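Local coordinates for protein 1,4-dihydroxy-2-naphthoyl-CoA hydrolase (PDB 4K00) that catalyses the specific hydrolysis of 1,4-dihydroxy-2-naphthoyl-CoA to 1,4-dihydroxy-2-naphthoate and free CoA, a step in phylloquinone biosynthesis, at residues 6-11 against 77-82; 60-65 against 113-118. All blocks are in the same frame, centred on the assembly; numbering follows the deposited sequence. Where two conformers were deposited one is given.

The chain enters the fold on strand 6-12, which stays without its partner until strand 77-86 arrives; contact 1 thereby closes a loop of 65 residues that includes helices 26-43 and 48-54. Strand 57-68 lies inside that loop, but its own partner, strand 106-118, comes only later, so contact 2 crosses contact 1 rather than nesting within it. The 47 residues that contact 2 spans hold no helix and run largely as strands, among them 77-86 and 91-100. Both contacts belong to one antiparallel sheet and lie on opposite sides of the chain's centre, their own centres about 21 Å apart. Strands 77-86, 91-100 and 106-118 pair in succession between them.

Contact 1: residues 6-11 against 77-82; sequences TFTYER and RLLVNL
Thr-8 and Asn-81 stand side by side on one face of an antiparallel strand pair and point the same way. The hydroxyl OG1 of Thr-8 donates to OD1 of Asn-81 at 2.7 Å, from a position tilted out of the amide plane. Rotation of Thr-8 puts OG1 anti to the carbonyl carbon (chi1 -56°), within reach of the amide oxygen, while CG2 approaches CD2 of Leu-79. Further along this face the extended Glu-10 chain crosses the bent Arg-77. OE2 of Glu-10 makes a salt bridge to NH1 of Arg-77 at 3.6 Å, with carboxylate and guanidinium planes 60° apart; the stronger partner of Arg-77 is Glu-102, in a salt bridge through NH2.

The opposite face is more apolar. Tyr-9 and Val-80 run alongside each other, CG2 of Val-80 meeting the ring edge at CD2 of Tyr-9 (4.0 Å), and CB of Phe-7 rests against CD2 of Leu-82. Phe-7 and Tyr-9 pack on helix 26-43, whose Glu-35 takes both the Tyr-9 hydroxyl and NE of Arg-11; Asp-17 binds NH1 of Arg-11. Phe-7, Tyr-9 and Arg-11 form hydrogen-bonded pairs with Leu-82, Val-80 and Leu-78, the straightest bond running from Val-80 N to Tyr-9 O (2.8 Å, 177°). A curved antiparallel sheet laid against a long helix in this way is the hallmark of the hotdog fold.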
loop_
_atom_site.group_PDB
_atom_site.type_symbol
_atom_site.label_atom_id
_atom_site.label_comp_id
_atom_site.label_asym_id
_atom_site.label_seq_id
_atom_site.Cartn_x
_atom_site.Cartn_y
_atom_site.Cartn_z
ATOM N N THR A 6 9.205 -0.161 -25.776
ATOM C CA THR A 6 10.176 -0.163 -24.683
ATOM C C THR A 6 10.054 1.125 -23.888
ATOM O O THR A 6 9.556 2.132 -24.385
ATOM C CB THR A 6 11.629 -0.261 -25.195
ATOM O OG1 THR A 6 11.971 0.956 -25.858
ATOM C CG2 THR A 6 11.809 -1.426 -26.155
ATOM N N PHE A 7 10.515 1.086 -22.644
ATOM C CA PHE A 7 10.449 2.242 -21.785
ATOM C C PHE A 7 11.451 2.121 -20.644
ATOM O O PHE A 7 11.694 1.033 -20.139
ATOM C CB PHE A 7 9.050 2.348 -21.196
ATOM C CG PHE A 7 8.747 3.687 -20.630
ATOM C CD1 PHE A 7 8.610 4.779 -21.468
ATOM C CD2 PHE A 7 8.605 3.865 -19.261
ATOM C CE1 PHE A 7 8.333 6.030 -20.950
ATOM C CE2 PHE A 7 8.328 5.114 -18.742
ATOM C CZ PHE A 7 8.190 6.193 -19.586
ATOM N N THR A 8 12.031 3.244 -20.239
ATOM C CA THR A 8 12.809 3.284 -19.004
ATOM C C THR A 8 12.156 4.210 -17.995
ATOM O O THR A 8 11.992 5.393 -18.255
ATOM C CB THR A 8 14.246 3.792 -19.255
ATOM O OG1 THR A 8 14.864 2.965 -20.244
ATOM C CG2 THR A 8 15.060 3.738 -17.964
ATOM N N TYR A 9 11.800 3.645 -16.853
ATOM C CA TYR A 9 11.105 4.363 -15.796
ATOM C C TYR A 9 12.038 4.556 -14.618
ATOM O O TYR A 9 12.598 3.593 -14.076
ATOM C CB TYR A 9 9.888 3.561 -15.370
ATOM C CG TYR A 9 9.152 4.077 -14.156
ATOM C CD1 TYR A 9 8.533 5.326 -14.170
ATOM C CD2 TYR A 9 9.036 3.297 -13.015
ATOM C CE1 TYR A 9 7.838 5.791 -13.066
ATOM C CE2 TYR A 9 8.328 3.745 -11.914
ATOM C CZ TYR A 9 7.748 4.996 -11.937
ATOM O OH TYR A 9 7.047 5.432 -10.841
ATOM N N GLU A 10 12.230 5.814 -14.243
ATOM C CA GLU A 10 13.087 6.140 -13.126
ATOM C C GLU A 10 12.259 6.224 -11.834
ATOM O O GLU A 10 11.201 6.853 -11.795
ATOM C CB GLU A 10 13.791 7.452 -13.425
ATOM C CG GLU A 10 14.694 7.959 -12.334
ATOM C CD GLU A 10 15.402 9.226 -12.770
ATOM O OE1 GLU A 10 15.425 9.496 -13.994
ATOM O OE2 GLU A 10 15.915 9.950 -11.894
ATOM N N ARG A 11 12.743 5.578 -10.785
ATOM C CA ARG A 11 11.960 5.439 -9.552
ATOM C C ARG A 11 12.870 5.565 -8.335
ATOM O O ARG A 11 13.783 4.762 -8.137
ATOM C CB ARG A 11 11.222 4.098 -9.536
ATOM C CG ARG A 11 10.443 3.809 -8.260
ATOM C CD ARG A 11 9.312 4.802 -8.016
ATOM N NE ARG A 11 8.172 4.119 -7.412
ATOM C CZ ARG A 11 8.109 3.735 -6.139
ATOM N NH1 ARG A 11 9.106 3.999 -5.294
ATOM N NH2 ARG A 11 7.030 3.092 -5.699
ATOM N N ARG A 77 18.054 5.244 -6.036
ATOM C CA ARG A 77 17.427 5.584 -7.299
ATOM C C ARG A 77 17.541 4.400 -8.251
ATOM O O ARG A 77 18.639 3.915 -8.532
ATOM C CB ARG A 77 18.085 6.818 -7.901
ATOM C CG ARG A 77 17.309 7.407 -9.068
ATOM C CD ARG A 77 17.808 8.802 -9.416
ATOM N NE ARG A 77 19.246 8.813 -9.671
ATOM C CZ ARG A 77 19.798 8.506 -10.842
ATOM N NH1 ARG A 77 19.030 8.167 -11.872
ATOM N NH2 ARG A 77 21.117 8.536 -10.983
ATOM N N LEU A 78 16.396 3.930 -8.724
ATOM C CA LEU A 78 16.317 2.692 -9.498
ATOM C C LEU A 78 15.867 2.999 -10.922
ATOM O O LEU A 78 15.221 4.019 -11.174
ATOM C CB LEU A 78 15.339 1.719 -8.850
ATOM C CG LEU A 78 15.513 1.444 -7.357
ATOM C CD1 LEU A 78 14.504 0.402 -6.927
ATOM C CD2 LEU A 78 16.930 0.993 -7.036
ATOM N N LEU A 79 16.221 2.117 -11.849
ATOM C CA LEU A 79 15.659 2.126 -13.195
ATOM C C LEU A 79 14.839 0.859 -13.387
ATOM O O LEU A 79 15.283 -0.237 -13.049
ATOM C CB LEU A 79 16.781 2.179 -14.232
ATOM C CG LEU A 79 17.721 3.383 -14.131
ATOM C CD1 LEU A 79 18.863 3.268 -15.124
ATOM C CD2 LEU A 79 16.942 4.669 -14.351
ATOM N N VAL A 80 13.632 1.019 -13.909
ATOM C CA VAL A 80 12.831 -0.118 -14.349
ATOM C C VAL A 80 12.753 -0.097 -15.857
ATOM O O VAL A 80 12.151 0.809 -16.442
ATOM C CB VAL A 80 11.393 -0.070 -13.814
ATOM C CG1 VAL A 80 10.661 -1.355 -14.205
ATOM C CG2 VAL A 80 11.382 0.141 -12.307
ATOM N N ASN A 81 13.388 -1.080 -16.485
ATOM C CA ASN A 81 13.403 -1.164 -17.925
ATOM C C ASN A 81 12.377 -2.152 -18.401
ATOM O O ASN A 81 12.359 -3.294 -17.966
ATOM C CB ASN A 81 14.787 -1.564 -18.437
ATOM C CG ASN A 81 15.696 -0.369 -18.595
ATOM O OD1 ASN A 81 15.501 0.459 -19.488
ATOM N ND2 ASN A 81 16.674 -0.254 -17.721
ATOM N N LEU A 82 11.533 -1.682 -19.307
ATOM C CA LEU A 82 10.322 -2.377 -19.686
ATOM C C LEU A 82 10.393 -2.659 -21.183
ATOM O O LEU A 82 10.743 -1.784 -21.975
ATOM C CB LEU A 82 9.093 -1.518 -19.350
ATOM C CG LEU A 82 7.795 -1.823 -20.103
ATOM C CD1 LEU A 82 7.214 -3.149 -19.636
ATOM C CD2 LEU A 82 6.783 -0.702 -19.895
HETATM O O HOH W 1 13.845 -0.426 -21.739
#

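Contact 2: residues 60-65 against 113-118; sequences PLVHAS and HHVCIA
The carbonyl of His-113 accepts Val-62 N at 2.8 Å, and the amide of the same residue donates to His-63 O at 2.9 Å. Farther along, Val-115 N reaches Pro-60 O in a bond of 3.0 Å that lies almost in line with the carbonyl. Pro-60 has no amide hydrogen to return, and its CD sits 3.1 Å from Val-115 O instead. Val-62 and His-63 both face His-113, which makes a classic beta bulge in strand 57-68 of the hotdog sheet. From His-63 on, residues 63-65 pair antiparallel with a strand of the third subunit, continuing the sheet across the interface. ND1 of His-63 is hydrogen-bonded there to Asp-67 of that subunit. CD2 of His-63 sits over the centre of the His-113 ring, 3.7 Å above its plane, and the two imidazole planes are 48° apart. An alanine in place of His-113 would take that ring away and is likely to leave the His-63 imidazole less firmly packed. CG1 of Val-62 presses on CG2 of Val-115 at 3.4 Å, a tight carbon contact. On the face opposite the two histidines, CD1 of Leu-61 touches CE1 of His-114, whose NE2 is hydrogen-bonded to Thr-112 and whose ring stacks on Phe-92.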
loop_
_atom_site.group_PDB
_atom_site.type_symbol
_atom_site.label_atom_id
_atom_site.label_comp_id
_atom_site.label_asym_id
_atom_site.label_seq_id
_atom_site.Cartn_x
_atom_site.Cartn_y
_atom_site.Cartn_z
ATOM N N PRO A 60 -7.542 -6.484 -17.402
ATOM C CA PRO A 60 -6.979 -7.101 -16.213
ATOM C C PRO A 60 -5.600 -7.690 -16.471
ATOM O O PRO A 60 -5.310 -8.187 -17.562
ATOM C CB PRO A 60 -7.956 -8.220 -15.891
ATOM C CG PRO A 60 -8.630 -8.524 -17.181
ATOM C CD PRO A 60 -8.694 -7.221 -17.929
ATOM N N LEU A 61 -4.773 -7.620 -15.444
ATOM C CA LEU A 61 -3.541 -8.354 -15.388
ATOM C C LEU A 61 -3.926 -9.787 -15.023
ATOM O O LEU A 61 -4.672 -10.008 -14.073
ATOM C CB LEU A 61 -2.631 -7.655 -14.368
ATOM C CG LEU A 61 -1.208 -8.153 -14.158
ATOM C CD1 LEU A 61 -0.319 -7.034 -13.656
ATOM C CD2 LEU A 61 -1.228 -9.305 -13.167
ATOM N N VAL A 62 -3.480 -10.758 -15.817
ATOM C CA VAL A 62 -3.852 -12.159 -15.601
ATOM C C VAL A 62 -2.705 -13.037 -15.081
ATOM O O VAL A 62 -2.924 -14.174 -14.652
ATOM C CB VAL A 62 -4.439 -12.812 -16.868
ATOM C CG1 VAL A 62 -5.716 -12.096 -17.286
ATOM C CG2 VAL A 62 -3.416 -12.839 -17.996
ATOM N N HIS A 63 -1.494 -12.510 -15.126
ATOM C CA HIS A 63 -0.329 -13.217 -14.615
ATOM C C HIS A 63 0.729 -12.194 -14.219
ATOM O O HIS A 63 0.921 -11.175 -14.884
ATOM C CB HIS A 63 0.228 -14.184 -15.679
ATOM C CG HIS A 63 1.578 -14.749 -15.347
ATOM N ND1 HIS A 63 1.747 -15.836 -14.515
ATOM C CD2 HIS A 63 2.822 -14.383 -15.744
ATOM C CE1 HIS A 63 3.039 -16.104 -14.397
ATOM N NE2 HIS A 63 3.712 -15.244 -15.143
ATOM N N ALA A 64 1.417 -12.485 -13.125
ATOM C CA ALA A 64 2.592 -11.731 -12.731
ATOM C C ALA A 64 3.630 -12.684 -12.183
ATOM O O ALA A 64 3.290 -13.704 -11.555
ATOM C CB ALA A 64 2.235 -10.682 -11.687
ATOM N N SER A 65 4.898 -12.375 -12.431
ATOM C CA SER A 65 5.979 -13.074 -11.759
ATOM C C SER A 65 7.158 -12.147 -11.561
ATOM O O SER A 65 7.325 -11.169 -12.293
ATOM C CB SER A 65 6.413 -14.304 -12.559
ATOM O OG SER A 65 7.096 -13.926 -13.739
ATOM N N HIS A 113 1.348 -10.174 -17.560
ATOM C CA HIS A 113 0.534 -10.426 -18.744
ATOM C C HIS A 113 -0.834 -9.798 -18.525
ATOM O O HIS A 113 -1.400 -9.859 -17.413
ATOM C CB HIS A 113 0.314 -11.923 -18.986
ATOM C CG HIS A 113 1.566 -12.722 -19.177
ATOM N ND1 HIS A 113 2.832 -12.174 -19.132
ATOM C CD2 HIS A 113 1.740 -14.043 -19.410
ATOM C CE1 HIS A 113 3.730 -13.126 -19.326
ATOM N NE2 HIS A 113 3.093 -14.266 -19.504
ATOM N N HIS A 114 -1.370 -9.238 -19.595
ATOM C CA HIS A 114 -2.574 -8.428 -19.551
ATOM C C HIS A 114 -3.463 -8.850 -20.705
ATOM O O HIS A 114 -2.985 -9.093 -21.828
ATOM C CB HIS A 114 -2.233 -6.945 -19.733
ATOM C CG HIS A 114 -1.119 -6.459 -18.858
ATOM N ND1 HIS A 114 -1.314 -5.532 -17.859
ATOM C CD2 HIS A 114 0.203 -6.750 -18.851
ATOM C CE1 HIS A 114 -0.158 -5.276 -17.270
ATOM N NE2 HIS A 114 0.776 -6.013 -17.845
ATOM N N VAL A 115 -4.763 -8.926 -20.454
ATOM C CA VAL A 115 -5.678 -9.303 -21.497
ATOM C C VAL A 115 -6.822 -8.314 -21.578
ATOM O O VAL A 115 -7.205 -7.692 -20.584
ATOM C CB VAL A 115 -6.243 -10.714 -21.292
ATOM C CG1 VAL A 115 -5.119 -11.732 -21.166
ATOM C CG2 VAL A 115 -7.154 -10.746 -20.078
ATOM N N CYS A 116 -7.351 -8.163 -22.781
ATOM C CA CYS A 116 -8.514 -7.336 -22.984
ATOM C C CYS A 116 -9.750 -8.213 -22.976
ATOM O O CYS A 116 -9.814 -9.197 -23.709
ATOM C CB CYS A 116 -8.395 -6.599 -24.306
ATOM S SG CYS A 116 -9.779 -5.507 -24.661
ATOM N N ILE A 117 -10.723 -7.855 -22.138
ATOM C CA ILE A 117 -12.002 -8.557 -22.110
ATOM C C ILE A 117 -13.175 -7.594 -22.274
ATOM O O ILE A 117 -13.157 -6.471 -21.761
ATOM C CB ILE A 117 -12.192 -9.368 -20.815
ATOM C CG1 ILE A 117 -12.041 -8.471 -19.587
ATOM C CG2 ILE A 117 -11.190 -10.508 -20.751
ATOM C CD1 ILE A 117 -12.343 -9.159 -18.271
ATOM N N ALA A 118 -14.186 -8.046 -23.001
ATOM C CA ALA A 118 -15.435 -7.313 -23.109
ATOM C C ALA A 118 -16.264 -7.542 -21.855
ATOM O O ALA A 118 -16.299 -8.652 -21.324
ATOM C CB ALA A 118 -16.198 -7.754 -24.339
#